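Local coordinates for protein diaminopropionate ammonia-lyase (Escherichia coli, PDB 4D9I) that uses pyridoxal 5'-phosphate to eliminate ammonia from both the L and D forms of 2,3-diaminopropionate, yielding pyruvate, at residues Cys48-Leu53 against Gly329-Ile334. Sequence-based numbering, arbitrary orientation.
Sequences CALDDL and GNDPRI
Asp331 presents its carboxylate to the first turn of helix 51-57 and grips two consecutive backbone N-H groups with separate oxygens. Asp52 N meets Asp331 OD1 at 2.8 Å through that oxygen's syn lone pair. Leu53 N reaches Asp331 OD2 at 2.8 Å, also on the syn side but 22° out of the carboxylate plane. Two bonds to one group fix its rotation, and the amides at the helix N-terminus would be expected to stabilise its negative charge. Leu50 occupies the N-cap position, yet the carboxylate that receives these N-H groups of the first turn comes from Asp331, more than 270 residues further along the chain. A return bond runs from Asn330 N to Asp52 OD2, 2.7 Å and nearly straight at 171°, on the anti lone pair; Asp52 CG sits beside the backbone N of Asp52, which turns its carboxylate to the loop. The two carboxylate planes are nearly parallel, 11° apart, with Asp52 OD2 3.8 Å from Asp331 OD1, a like-charge approach probably tolerated because amides bind both.

The tightly packed part centres on Asp331, buried with Leu50 and Leu53; Leu53 CB lies 3.4 Å from Asp331 OD2. Beyond them the ring of Pro332 lies across Leu50, its CG also facing Cys48 CB at 3.8 Å, while Ile334 CD1 touches both CB and SG of Cys48. By contrast, Gly329 and Asn330 are exposed, as is Pro332 although its ring meets Leu50 and Cys48, and Asp51 turns to a salt bridge with Lys61.

Trp390 of the second subunit packs on Leu53. Leu50 and Ile334 continue inward onto Val64 of strand 61-66 and Leu324 of helix 315-325, so the loop between helices 315-325 and 338-352 closes over the junction of edge strand 47-49 with helix 51-57.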
ATOM      1  N   CYS B  48      11.620  10.593  -6.388  1.00 20.95           N
ATOM      2  CA  CYS B  48      11.009  10.653  -5.054  1.00 21.25           C
ATOM      3  C   CYS B  48      12.032  10.296  -3.981  1.00 20.94           C
ATOM      4  O   CYS B  48      12.777   9.325  -4.131  1.00 20.54           O
ATOM      5  CB  CYS B  48       9.802   9.719  -4.977  1.00 20.97           C
ATOM      6  SG  CYS B  48       8.615   9.901  -6.331  1.00 23.26           S
ATOM      7  N   ALA B  49      12.070  11.075  -2.906  1.00 21.14           N
ATOM      8  CA  ALA B  49      12.981  10.805  -1.821  1.00 20.95           C
ATOM      9  C   ALA B  49      12.283   9.938  -0.772  1.00 20.25           C
ATOM     10  O   ALA B  49      11.369  10.391  -0.091  1.00 20.47           O
ATOM     11  CB  ALA B  49      13.499  12.107  -1.211  1.00 22.37           C
ATOM     12  N   LEU B  50      12.706   8.687  -0.649  1.00 19.11           N
ATOM     13  CA  LEU B  50      12.082   7.834   0.339  1.00 18.86           C
ATOM     14  C   LEU B  50      12.929   7.922   1.613  1.00 19.52           C
ATOM     15  O   LEU B  50      13.600   6.978   1.979  1.00 19.23           O
ATOM     16  CB  LEU B  50      11.915   6.393  -0.179  1.00 17.79           C
ATOM     17  CG  LEU B  50      11.180   6.210  -1.513  1.00 17.35           C
ATOM     18  CD1 LEU B  50      11.097   4.725  -1.848  1.00 16.77           C
ATOM     19  CD2 LEU B  50       9.771   6.822  -1.525  1.00 17.32           C
ATOM     20  N   ASP B  51      12.904   9.093   2.246  1.00 20.70           N
ATOM     21  CA  ASP B  51      13.731   9.376   3.434  1.00 22.02           C
ATOM     22  C   ASP B  51      13.480   8.432   4.612  1.00 21.67           C
ATOM     23  O   ASP B  51      14.430   7.971   5.277  1.00 22.23           O
ATOM     24  CB  ASP B  51      13.543  10.818   3.915  1.00 23.56           C
ATOM     25  CG  ASP B  51      14.173  11.856   2.984  1.00 25.05           C
ATOM     26  OD1 ASP B  51      14.872  11.526   1.985  1.00 25.23           O
ATOM     27  OD2 ASP B  51      13.970  13.047   3.269  1.00 26.70           O
ATOM     28  N   ASP B  52      12.208   8.193   4.920  1.00 21.22           N
ATOM     29  CA  ASP B  52      11.893   7.386   6.089  1.00 21.18           C
ATOM     30  C   ASP B  52      12.265   5.920   5.855  1.00 20.44           C
ATOM     31  O   ASP B  52      12.767   5.246   6.776  1.00 20.60           O
ATOM     32  CB  ASP B  52      10.426   7.567   6.515  1.00 21.54           C
ATOM     33  CG  ASP B  52      10.161   8.962   7.044  1.00 22.81           C
ATOM     34  OD1 ASP B  52      11.098   9.547   7.606  1.00 24.01           O
ATOM     35  OD2 ASP B  52       9.051   9.496   6.896  1.00 23.15           O
ATOM     36  N   LEU B  53      12.088   5.450   4.621  1.00 19.39           N
ATOM     37  CA  LEU B  53      12.529   4.095   4.252  1.00 19.18           C
ATOM     38  C   LEU B  53      14.068   3.994   4.308  1.00 19.93           C
ATOM     39  O   LEU B  53      14.631   2.962   4.742  1.00 19.97           O
ATOM     40  CB  LEU B  53      11.979   3.679   2.859  1.00 18.17           C
ATOM     41  CG  LEU B  53      12.073   2.180   2.500  1.00 17.70           C
ATOM     42  CD1 LEU B  53      11.011   1.383   3.272  1.00 17.69           C
ATOM     43  CD2 LEU B  53      11.969   1.898   1.002  1.00 17.00           C
ATOM     44  N   GLY B 329       6.576   5.618   7.028  1.00 20.04           N
ATOM     45  CA  GLY B 329       6.652   6.959   7.614  1.00 21.29           C
ATOM     46  C   GLY B 329       5.835   7.938   6.785  1.00 21.51           C
ATOM     47  O   GLY B 329       4.663   7.686   6.473  1.00 21.45           O
ATOM     48  N   ASN B 330       6.448   9.056   6.416  1.00 21.87           N
ATOM     49  CA  ASN B 330       5.755  10.072   5.616  1.00 22.47           C
ATOM     50  C   ASN B 330       6.186  10.077   4.146  1.00 21.41           C
ATOM     51  O   ASN B 330       5.895  11.022   3.420  1.00 22.00           O
ATOM     52  CB  ASN B 330       5.961  11.464   6.248  1.00 24.23           C
ATOM     53  CG  ASN B 330       5.355  11.565   7.633  1.00 25.70           C
ATOM     54  OD1 ASN B 330       5.956  12.128   8.570  1.00 27.36           O
ATOM     55  ND2 ASN B 330       4.166  11.019   7.783  1.00 25.65           N
ATOM     56  N   ASP B 331       6.852   9.014   3.712  1.00 20.12           N
ATOM     57  CA  ASP B 331       7.424   8.957   2.360  1.00 19.64           C
ATOM     58  C   ASP B 331       6.328   9.057   1.302  1.00 19.65           C
ATOM     59  O   ASP B 331       5.185   8.641   1.560  1.00 19.99           O
ATOM     60  CB  ASP B 331       8.187   7.657   2.151  1.00 18.65           C
ATOM     61  CG  ASP B 331       9.564   7.661   2.804  1.00 19.27           C
ATOM     62  OD1 ASP B 331       9.999   8.706   3.307  1.00 20.60           O
ATOM     63  OD2 ASP B 331      10.217   6.604   2.822  1.00 18.82           O
ATOM     64  N   PRO B 332       6.658   9.592   0.105  1.00 19.60           N
ATOM     65  CA  PRO B 332       5.655   9.573  -0.981  1.00 19.63           C
ATOM     66  C   PRO B 332       5.409   8.142  -1.486  1.00 18.53           C
ATOM     67  O   PRO B 332       6.309   7.301  -1.424  1.00 17.97           O
ATOM     68  CB  PRO B 332       6.323  10.420  -2.093  1.00 20.14           C
ATOM     69  CG  PRO B 332       7.792  10.233  -1.841  1.00 19.60           C
ATOM     70  CD  PRO B 332       7.930  10.200  -0.334  1.00 19.71           C
ATOM     71  N   ARG B 333       4.189   7.890  -1.972  1.00 18.46           N
ATOM     72  CA  ARG B 333       3.753   6.590  -2.472  1.00 17.75           C
ATOM     73  C   ARG B 333       4.032   6.491  -3.978  1.00 17.33           C
ATOM     74  O   ARG B 333       3.877   7.478  -4.672  1.00 18.13           O
ATOM     75  CB  ARG B 333       2.244   6.474  -2.239  1.00 18.60           C
ATOM     76  CG  ARG B 333       1.575   5.265  -2.875  1.00 18.74           C
ATOM     77  CD  ARG B 333       0.261   4.988  -2.162  1.00 20.07           C
ATOM     78  NE  ARG B 333      -0.634   4.165  -2.972  1.00 20.75           N
ATOM     79  CZ  ARG B 333      -1.643   4.672  -3.674  1.00 22.63           C
ATOM     80  NH1 ARG B 333      -1.902   5.977  -3.599  1.00 24.27           N
ATOM     81  NH2 ARG B 333      -2.448   3.895  -4.378  1.00 22.95           N
ATOM     82  N   ILE B 334       4.411   5.303  -4.458  1.00 16.40           N
ATOM     83  CA  ILE B 334       4.781   5.080  -5.862  1.00 16.36           C
ATOM     84  C   ILE B 334       4.093   3.800  -6.360  1.00 16.53           C
ATOM     85  O   ILE B 334       4.133   2.754  -5.696  1.00 16.28           O
ATOM     86  CB  ILE B 334       6.329   4.962  -6.027  1.00 15.72           C
ATOM     87  CG1 ILE B 334       7.025   6.289  -5.640  1.00 15.93           C
ATOM     88  CG2 ILE B 334       6.691   4.509  -7.432  1.00 15.50           C
ATOM     89  CD1 ILE B 334       8.539   6.213  -5.477  1.00 15.71           C
TER